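PDB 1SZH: Her-1 protein from Caenorhabditis elegans, which dictates male development in the nematode, probably as a secreted signal in sex determination, and inhibits the function of tra-2a. Local coordinates for residues Y52-F60 / M98-R108; K124-L132 / L142-A150. The protein carries 2 engineered substitutions. All coordinates share one frame; numbering follows the deposited sequence.

Contact 1: Y52-F60 / M98-R108; sequences YKCLQNVLF and MTSPSIDAATR
The last two turns of helix 47-59, Y52 to L59, and F60 just beyond them, meet a non-helical link whose type I turn, S100 to I103, brings P101 to within 5.5 Å of Y52, CA to CA. Proline is the wedge of the contact. Its CB lies 3.6 Å from CD1 of the Y52 ring, while its CG reaches CD1 of L55. One turn on, CD1 of L59 rests on the CA and CB of S102.

Y52 holds its ring out with CG anti to the backbone N (chi1 167°), which carries OH to the guanidinium of R108. Both terminal nitrogens, NH1 at 3.1 Å and NH2 at 2.9 Å, donate to that single oxygen, which lies close to the guanidinium plane; the ring itself is turned 57° from it. Since Y52 OH is also hydrogen-bonded to I68 O, this buried oxygen has several partners. From the other end of the same guanidinium, R108 NE bonds to I103 O at 2.9 Å, so the arginine ties the turn to the helix. Q56, bent at chi2 (-122°), lays CG over one face of the Y52 ring and sends NE2 to P101 O, a nearly straight bond of 2.9 Å. A water accepts from Q56 NE2 and donates to I103 O. The F60 ring presents its edge to two carbonyl oxygens, P101 O and S102 O.

At the start of the next helix, D104 is the N-cap, its OD1 taking T107 N. The contact therefore joins helix 47-59 to the entry of helix 105-115 in a protein built of a left-handed antiparallel four-helix bundle and an overhand three-helix bundle; M31 of helix 24-33 touches L55 and L59, I30 touches P101, and A14 and C18 of helix 8-18 meet L55.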
loop_
_atom_site.group_PDB
_atom_site.type_symbol
_atom_site.label_atom_id
_atom_site.label_comp_id
_atom_site.label_asym_id
_atom_site.label_seq_id
_atom_site.Cartn_x
_atom_site.Cartn_y
_atom_site.Cartn_z
ATOM N N TYR A 52 2.125 8.486 5.447
ATOM C CA TYR A 52 2.540 7.465 4.484
ATOM C C TYR A 52 3.170 8.117 3.257
ATOM O O TYR A 52 4.220 7.684 2.759
ATOM C CB TYR A 52 1.323 6.647 4.046
ATOM C CG TYR A 52 1.505 5.731 2.825
ATOM C CD1 TYR A 52 1.704 4.361 2.964
ATOM C CD2 TYR A 52 1.475 6.260 1.525
ATOM C CE1 TYR A 52 1.831 3.516 1.817
ATOM C CE2 TYR A 52 1.610 5.447 0.405
ATOM C CZ TYR A 52 1.794 4.075 0.561
ATOM O OH TYR A 52 1.898 3.261 -0.548
ATOM N N LYS A 53 2.528 9.180 2.773
ATOM C CA LYS A 53 3.033 9.856 1.584
ATOM C C LYS A 53 4.361 10.539 1.862
ATOM O O LYS A 53 5.277 10.477 1.037
ATOM C CB LYS A 53 1.987 10.860 1.103
ATOM C CG LYS A 53 0.704 10.165 0.698
ATOM C CD LYS A 53 -0.347 11.134 0.233
ATOM C CE LYS A 53 -1.590 10.389 -0.237
ATOM N NZ LYS A 53 -2.632 11.315 -0.787
ATOM N N CYS A 54 4.478 11.156 3.032
ATOM C CA CYS A 54 5.727 11.813 3.410
ATOM C C CYS A 54 6.853 10.754 3.477
ATOM O O CYS A 54 7.949 10.950 2.936
ATOM C CB CYS A 54 5.524 12.506 4.757
ATOM S SG CYS A 54 6.934 13.466 5.370
ATOM N N LEU A 55 6.601 9.633 4.160
ATOM C CA LEU A 55 7.618 8.597 4.264
ATOM C C LEU A 55 8.038 8.055 2.898
ATOM O O LEU A 55 9.222 7.881 2.626
ATOM C CB LEU A 55 7.147 7.445 5.179
ATOM C CG LEU A 55 6.962 7.847 6.647
ATOM C CD1 LEU A 55 6.381 6.626 7.387
ATOM C CD2 LEU A 55 8.277 8.254 7.288
ATOM N N GLN A 56 7.072 7.777 2.032
ATOM C CA GLN A 56 7.414 7.273 0.705
ATOM C C GLN A 56 8.306 8.256 -0.065
ATOM O O GLN A 56 9.269 7.858 -0.724
ATOM C CB GLN A 56 6.143 7.018 -0.096
ATOM C CG GLN A 56 5.377 5.790 0.366
ATOM C CD GLN A 56 5.211 4.783 -0.764
ATOM O OE1 GLN A 56 4.707 5.111 -1.838
ATOM N NE2 GLN A 56 5.618 3.546 -0.520
ATOM N N ASN A 57 7.972 9.537 0.051
ATOM C CA ASN A 57 8.724 10.576 -0.641
ATOM C C ASN A 57 10.164 10.658 -0.141
ATOM O O ASN A 57 11.071 10.928 -0.931
ATOM C CB ASN A 57 8.005 11.931 -0.507
ATOM C CG ASN A 57 6.799 12.057 -1.441
ATOM O OD1 ASN A 57 6.107 13.088 -1.449
ATOM N ND2 ASN A 57 6.536 11.013 -2.223
ATOM N N VAL A 58 10.404 10.420 1.152
ATOM C CA VAL A 58 11.787 10.469 1.643
ATOM C C VAL A 58 12.523 9.158 1.347
ATOM O O VAL A 58 13.616 9.162 0.789
ATOM C CB VAL A 58 11.853 10.755 3.162
ATOM C CG1 VAL A 58 13.317 10.735 3.634
ATOM C CG2 VAL A 58 11.210 12.074 3.481
ATOM N N LEU A 59 11.920 8.020 1.678
ATOM C CA LEU A 59 12.569 6.724 1.460
ATOM C C LEU A 59 12.903 6.434 0.012
ATOM O O LEU A 59 13.945 5.862 -0.286
ATOM C CB LEU A 59 11.664 5.583 1.960
ATOM C CG LEU A 59 11.380 5.567 3.469
ATOM C CD1 LEU A 59 10.367 4.450 3.762
ATOM C CD2 LEU A 59 12.653 5.320 4.251
ATOM N N PHE A 60 12.020 6.844 -0.887
ATOM C CA PHE A 60 12.199 6.543 -2.297
ATOM C C PHE A 60 12.464 7.794 -3.141
ATOM O O PHE A 60 12.095 7.851 -4.305
ATOM C CB PHE A 60 10.961 5.792 -2.791
ATOM C CG PHE A 60 10.737 4.476 -2.065
ATOM C CD1 PHE A 60 9.558 4.233 -1.369
ATOM C CD2 PHE A 60 11.736 3.498 -2.039
ATOM C CE1 PHE A 60 9.385 3.044 -0.638
ATOM C CE2 PHE A 60 11.571 2.302 -1.312
ATOM C CZ PHE A 60 10.394 2.076 -0.617
ATOM N N MET A 98 -0.210 -2.780 0.710
ATOM C CA MET A 98 -0.445 -1.509 0.025
ATOM C C MET A 98 -0.546 -0.303 0.926
ATOM O O MET A 98 -0.661 0.822 0.439
ATOM C CB MET A 98 -1.697 -1.626 -0.861
ATOM C CG MET A 98 -1.545 -2.680 -1.983
ATOM S SD MET A 98 -0.409 -2.175 -3.323
ATOM C CE MET A 98 -1.455 -1.006 -4.240
ATOM N N THR A 99 -0.517 -0.525 2.238
ATOM C CA THR A 99 -0.543 0.595 3.171
ATOM C C THR A 99 0.751 0.635 4.019
ATOM O O THR A 99 0.817 1.355 5.013
ATOM C CB THR A 99 -1.791 0.542 4.104
ATOM O OG1 THR A 99 -1.866 -0.743 4.739
ATOM C CG2 THR A 99 -3.072 0.792 3.308
ATOM N N SER A 100 1.770 -0.134 3.608
ATOM C CA SER A 100 3.066 -0.213 4.311
ATOM C C SER A 100 4.024 0.697 3.519
ATOM O O SER A 100 4.555 0.308 2.489
ATOM C CB SER A 100 3.556 -1.666 4.334
ATOM O OG SER A 100 2.667 -2.439 5.132
ATOM N N PRO A 101 4.273 1.913 4.020
ATOM C CA PRO A 101 5.148 2.832 3.275
ATOM C C PRO A 101 6.559 2.426 2.920
ATOM O O PRO A 101 7.092 2.908 1.905
ATOM C CB PRO A 101 5.102 4.112 4.111
ATOM C CG PRO A 101 4.966 3.590 5.520
ATOM C CD PRO A 101 3.914 2.482 5.333
ATOM N N SER A 102 7.170 1.539 3.709
ATOM C CA SER A 102 8.544 1.159 3.390
ATOM C C SER A 102 8.709 -0.033 2.452
ATOM O O SER A 102 9.841 -0.411 2.131
ATOM C CB SER A 102 9.319 0.885 4.674
ATOM O OG SER A 102 8.790 -0.253 5.334
ATOM N N ILE A 103 7.609 -0.643 2.020
ATOM C CA ILE A 103 7.726 -1.774 1.100
ATOM C C ILE A 103 7.647 -1.243 -0.332
ATOM O O ILE A 103 6.661 -0.608 -0.721
ATOM C CB ILE A 103 6.605 -2.805 1.319
ATOM C CG1 ILE A 103 6.607 -3.276 2.770
ATOM C CG2 ILE A 103 6.841 -4.012 0.391
ATOM C CD1 ILE A 103 5.497 -4.298 3.140
ATOM N N ASP A 104 8.697 -1.487 -1.104
ATOM C CA ASP A 104 8.694 -0.981 -2.467
ATOM C C ASP A 104 7.693 -1.704 -3.353
ATOM O O ASP A 104 7.197 -2.776 -3.025
ATOM C CB ASP A 104 10.097 -1.018 -3.073
ATOM C CG ASP A 104 10.671 -2.415 -3.170
ATOM O OD1 ASP A 104 10.025 -3.311 -3.741
ATOM O OD2 ASP A 104 11.797 -2.617 -2.679
ATOM N N ALA A 105 7.368 -1.064 -4.470
ATOM C CA ALA A 105 6.399 -1.585 -5.429
ATOM C C ALA A 105 6.604 -3.032 -5.853
ATOM O O ALA A 105 5.675 -3.846 -5.777
ATOM C CB ALA A 105 6.390 -0.690 -6.653
ATOM N N ALA A 106 7.806 -3.361 -6.322
ATOM C CA ALA A 106 8.088 -4.707 -6.790
ATOM C C ALA A 106 7.850 -5.773 -5.738
ATOM O O ALA A 106 7.278 -6.825 -6.033
ATOM C CB ALA A 106 9.519 -4.788 -7.311
ATOM N N THR A 107 8.267 -5.489 -4.514
ATOM C CA THR A 107 8.096 -6.449 -3.430
ATOM C C THR A 107 6.615 -6.660 -3.129
ATOM O O THR A 107 6.170 -7.790 -2.959
ATOM C CB THR A 107 8.843 -5.981 -2.173
ATOM O OG1 THR A 107 10.240 -5.922 -2.467
ATOM C CG2 THR A 107 8.625 -6.965 -1.010
ATOM N N ARG A 108 5.846 -5.578 -3.083
ATOM C CA ARG A 108 4.415 -5.716 -2.822
ATOM C C ARG A 108 3.747 -6.494 -3.951
ATOM O O ARG A 108 2.990 -7.433 -3.708
ATOM C CB ARG A 108 3.705 -4.364 -2.787
ATOM C CG ARG A 108 4.190 -3.360 -1.787
ATOM C CD ARG A 108 3.312 -2.131 -1.928
ATOM N NE ARG A 108 3.771 -1.046 -1.050
ATOM C CZ ARG A 108 3.095 0.082 -0.876
ATOM N NH1 ARG A 108 1.938 0.294 -1.525
ATOM N NH2 ARG A 108 3.555 0.986 -0.027
HETATM O O HOH W 1 5.625 1.401 -2.556
#

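Contact 2: K124-L132 / L142-A150; sequences KCFEKCRSL and LQFEEYCEA. Engineered in segment 142-150: E149 (natural residue Asn).
K128 NZ donates to the backbone oxygen Y147 O at 2.6 Å, the one hydrogen bond that joins the two segments, and meets it nearly head-on, with a C=O...N angle of 169°. The lysine gets there with CG anti to its own N and the rest of the chain extended, so that its methylenes run past the tyrosine in the opposite direction and CG comes to the edge of the Y147 ring.

The same ring is the broadest point of contact. L132 sets CD1 over one face, 3.6 Å from the ring centroid and 20° off the normal, a CH-pi contact, while F144 O lies above the opposite face. At the far end of the tyrosine, OH comes within 3.1 Å of C129 SG.

How a segment with little regular structure is fastened to a helix is illustrated by the covalent link beside this ring: C125 SG and C148 SG form a disulfide with a chi3 of 95°, one of the seven that cross-link this small, strand-free secreted protein. Around it the segment folds back on itself, F144 O accepting from both Y147 N and C148 N. F144 lies close to the sulfurs, its CD2 3.8 Å from C125 SG, and its ring edge faces C129 SG. C129 is itself joined to C75 by another disulfide.

With an alanine here instead of the tyrosine at Y147, L132 CD1 would probably lose the ring face it rests on and a gap would open beside C129, although the backbone oxygen that K128 uses would remain.

Nearby loops close in on the same residues, V78 touching both C125 and F144, and I139 lying beside C129.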
loop_
_atom_site.group_PDB
_atom_site.type_symbol
_atom_site.label_atom_id
_atom_site.label_comp_id
_atom_site.label_asym_id
_atom_site.label_seq_id
_atom_site.Cartn_x
_atom_site.Cartn_y
_atom_site.Cartn_z
ATOM N N LYS A 124 -5.551 -9.306 -12.627
ATOM C CA LYS A 124 -5.639 -8.381 -13.758
ATOM C C LYS A 124 -6.615 -7.258 -13.431
ATOM O O LYS A 124 -6.388 -6.109 -13.826
ATOM C CB LYS A 124 -6.075 -9.126 -15.022
ATOM C CG LYS A 124 -5.002 -10.059 -15.553
ATOM C CD LYS A 124 -5.433 -10.744 -16.851
ATOM C CE LYS A 124 -4.311 -11.618 -17.408
ATOM N NZ LYS A 124 -4.717 -12.391 -18.623
ATOM N N CYS A 125 -7.687 -7.567 -12.715
ATOM C CA CYS A 125 -8.656 -6.542 -12.330
ATOM C C CYS A 125 -8.001 -5.566 -11.337
ATOM O O CYS A 125 -8.198 -4.358 -11.404
ATOM C CB CYS A 125 -9.871 -7.191 -11.695
ATOM S SG CYS A 125 -11.159 -6.070 -11.200
ATOM N N PHE A 126 -7.210 -6.103 -10.412
ATOM C CA PHE A 126 -6.506 -5.272 -9.442
ATOM C C PHE A 126 -5.610 -4.285 -10.209
ATOM O O PHE A 126 -5.563 -3.091 -9.900
ATOM C CB PHE A 126 -5.652 -6.194 -8.529
ATOM C CG PHE A 126 -4.634 -5.462 -7.659
ATOM C CD1 PHE A 126 -5.037 -4.762 -6.522
ATOM C CD2 PHE A 126 -3.281 -5.494 -7.983
ATOM C CE1 PHE A 126 -4.095 -4.092 -5.708
ATOM C CE2 PHE A 126 -2.313 -4.831 -7.173
ATOM C CZ PHE A 126 -2.722 -4.127 -6.041
ATOM N N GLU A 127 -4.900 -4.785 -11.211
ATOM C CA GLU A 127 -4.018 -3.920 -11.976
ATOM C C GLU A 127 -4.832 -2.902 -12.778
ATOM O O GLU A 127 -4.431 -1.744 -12.892
ATOM C CB GLU A 127 -3.123 -4.758 -12.889
ATOM C CG GLU A 127 -2.039 -5.558 -12.131
ATOM C CD GLU A 127 -0.836 -4.715 -11.706
ATOM O OE1 GLU A 127 -0.992 -3.784 -10.880
ATOM O OE2 GLU A 127 0.282 -4.986 -12.200
ATOM N N LYS A 128 -5.972 -3.331 -13.305
ATOM C CA LYS A 128 -6.821 -2.400 -14.072
ATOM C C LYS A 128 -7.352 -1.290 -13.155
ATOM O O LYS A 128 -7.423 -0.118 -13.527
ATOM C CB LYS A 128 -7.965 -3.173 -14.735
ATOM C CG LYS A 128 -8.920 -2.317 -15.581
ATOM C CD LYS A 128 -9.807 -3.241 -16.414
ATOM C CE LYS A 128 -10.526 -2.495 -17.523
ATOM N NZ LYS A 128 -11.278 -3.461 -18.372
ATOM N N CYS A 129 -7.750 -1.652 -11.943
ATOM C CA CYS A 129 -8.215 -0.676 -10.977
ATOM C C CYS A 129 -7.101 0.357 -10.733
ATOM O O CYS A 129 -7.381 1.548 -10.658
ATOM C CB CYS A 129 -8.583 -1.410 -9.670
ATOM S SG CYS A 129 -9.097 -0.412 -8.288
ATOM N N ARG A 130 -5.852 -0.093 -10.587
ATOM C CA ARG A 130 -4.758 0.846 -10.368
ATOM C C ARG A 130 -4.593 1.787 -11.570
ATOM O O ARG A 130 -4.364 2.983 -11.385
ATOM C CB ARG A 130 -3.446 0.111 -10.104
ATOM C CG ARG A 130 -3.402 -0.655 -8.762
ATOM C CD ARG A 130 -1.990 -1.239 -8.552
ATOM N NE ARG A 130 -1.016 -0.164 -8.410
ATOM C CZ ARG A 130 0.214 -0.181 -8.907
ATOM N NH1 ARG A 130 0.655 -1.231 -9.595
ATOM N NH2 ARG A 130 1.004 0.873 -8.723
ATOM N N SER A 131 -4.696 1.235 -12.782
ATOM C CA SER A 131 -4.579 2.043 -14.001
ATOM C C SER A 131 -5.692 3.083 -14.070
ATOM O O SER A 131 -5.434 4.245 -14.385
ATOM C CB SER A 131 -4.635 1.149 -15.244
ATOM O OG SER A 131 -3.442 0.389 -15.355
ATOM N N LEU A 132 -6.929 2.684 -13.773
ATOM C CA LEU A 132 -8.044 3.639 -13.796
ATOM C C LEU A 132 -7.835 4.769 -12.763
ATOM O O LEU A 132 -8.138 5.937 -13.043
ATOM C CB LEU A 132 -9.373 2.928 -13.525
ATOM C CG LEU A 132 -9.971 2.136 -14.697
ATOM C CD1 LEU A 132 -11.298 1.557 -14.244
ATOM C CD2 LEU A 132 -10.167 3.042 -15.911
ATOM N N LEU A 142 -16.820 3.470 -8.893
ATOM C CA LEU A 142 -17.154 2.294 -9.700
ATOM C C LEU A 142 -16.925 1.008 -8.918
ATOM O O LEU A 142 -15.998 0.922 -8.122
ATOM C CB LEU A 142 -16.260 2.231 -10.938
ATOM C CG LEU A 142 -16.273 3.392 -11.945
ATOM C CD1 LEU A 142 -15.241 3.144 -13.027
ATOM C CD2 LEU A 142 -17.651 3.494 -12.564
ATOM N N GLN A 143 -17.773 0.012 -9.133
ATOM C CA GLN A 143 -17.556 -1.272 -8.484
ATOM C C GLN A 143 -16.800 -2.060 -9.541
ATOM O O GLN A 143 -16.938 -1.780 -10.733
ATOM C CB GLN A 143 -18.876 -1.941 -8.121
ATOM C CG GLN A 143 -19.977 -1.706 -9.108
ATOM C CD GLN A 143 -21.275 -2.318 -8.646
ATOM O OE1 GLN A 143 -21.681 -2.138 -7.496
ATOM N NE2 GLN A 143 -21.944 -3.042 -9.539
ATOM N N PHE A 144 -15.993 -3.037 -9.124
ATOM C CA PHE A 144 -15.192 -3.780 -10.092
ATOM C C PHE A 144 -15.995 -4.339 -11.234
ATOM O O PHE A 144 -15.491 -4.433 -12.355
ATOM C CB PHE A 144 -14.426 -4.932 -9.425
ATOM C CG PHE A 144 -13.567 -4.514 -8.267
ATOM C CD1 PHE A 144 -13.972 -4.791 -6.959
ATOM C CD2 PHE A 144 -12.386 -3.801 -8.470
ATOM C CE1 PHE A 144 -13.200 -4.396 -5.865
ATOM C CE2 PHE A 144 -11.597 -3.397 -7.382
ATOM C CZ PHE A 144 -12.010 -3.679 -6.071
ATOM N N GLU A 145 -17.225 -4.740 -10.950
ATOM C CA GLU A 145 -18.092 -5.310 -11.982
ATOM C C GLU A 145 -18.300 -4.367 -13.167
ATOM O O GLU A 145 -18.654 -4.810 -14.260
ATOM C CB GLU A 145 -19.448 -5.692 -11.386
ATOM C CG GLU A 145 -19.379 -6.714 -10.257
ATOM C CD GLU A 145 -19.235 -6.057 -8.908
ATOM O OE1 GLU A 145 -19.186 -4.784 -8.820
ATOM O OE2 GLU A 145 -19.154 -6.797 -7.862
ATOM N N GLU A 146 -18.063 -3.074 -12.960
ATOM C CA GLU A 146 -18.250 -2.084 -14.028
ATOM C C GLU A 146 -17.075 -1.914 -14.976
ATOM O O GLU A 146 -17.237 -1.400 -16.081
ATOM C CB GLU A 146 -18.617 -0.721 -13.436
ATOM C CG GLU A 146 -19.964 -0.713 -12.753
ATOM C CD GLU A 146 -20.509 0.694 -12.510
ATOM O OE1 GLU A 146 -20.858 1.387 -13.502
ATOM O OE2 GLU A 146 -20.595 1.100 -11.329
ATOM N N TYR A 147 -15.882 -2.328 -14.566
ATOM C CA TYR A 147 -14.762 -2.184 -15.480
ATOM C C TYR A 147 -13.978 -3.472 -15.607
ATOM O O TYR A 147 -13.041 -3.570 -16.397
ATOM C CB TYR A 147 -13.872 -1.017 -15.062
ATOM C CG TYR A 147 -13.332 -1.100 -13.663
ATOM C CD1 TYR A 147 -12.085 -1.669 -13.414
ATOM C CD2 TYR A 147 -14.028 -0.529 -12.598
ATOM C CE1 TYR A 147 -11.530 -1.646 -12.139
ATOM C CE2 TYR A 147 -13.485 -0.503 -11.320
ATOM C CZ TYR A 147 -12.230 -1.057 -11.101
ATOM O OH TYR A 147 -11.652 -0.966 -9.864
ATOM N N CYS A 148 -14.376 -4.458 -14.809
ATOM C CA CYS A 148 -13.797 -5.792 -14.865
ATOM C C CYS A 148 -15.051 -6.625 -15.114
ATOM O O CYS A 148 -15.839 -6.856 -14.201
ATOM C CB CYS A 148 -13.166 -6.184 -13.529
ATOM S SG CYS A 148 -11.773 -5.110 -13.088
ATOM N N GLU A 149 -15.208 -7.041 -16.414
ATOM C CA GLU A 149 -16.364 -7.836 -16.817
ATOM C C GLU A 149 -16.237 -9.342 -16.656
ATOM O O GLU A 149 -17.016 -10.080 -17.258
ATOM C CB GLU A 149 -16.716 -7.558 -18.274
ATOM C CG GLU A 149 -17.045 -6.118 -18.605
ATOM C CD GLU A 149 -17.527 -5.977 -20.047
ATOM O OE1 GLU A 149 -17.625 -7.025 -20.744
ATOM O OE2 GLU A 149 -17.823 -4.833 -20.490
ATOM N N ALA A 150 -15.312 -9.823 -15.900
ATOM C CA ALA A 150 -15.174 -11.260 -15.691
ATOM C C ALA A 150 -15.044 -11.628 -14.212
ATOM O O ALA A 150 -15.162 -10.714 -13.370
ATOM C CB ALA A 150 -13.978 -11.789 -16.487
#

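How the contacts relate
The two contacts lie in series along the chain, contact 1 closing before contact 2 opens, with their centres about 23 Å apart. Contact 1 is the more central, about 7 Å from the centre of the chain against about 17 Å for contact 2. They are linked by consecutive helices: contact 1 ends on helix 105-115, and contact 2 is built on helix 120-134, which follows it. They also touch directly, M98 CE lying 3.8 Å from F126 CZ, while F126 packs against L109 and I112 of helix 105-115. One joint thus connects helices deep in this strand-free protein, and the other ties its C-terminal loop to the last helix.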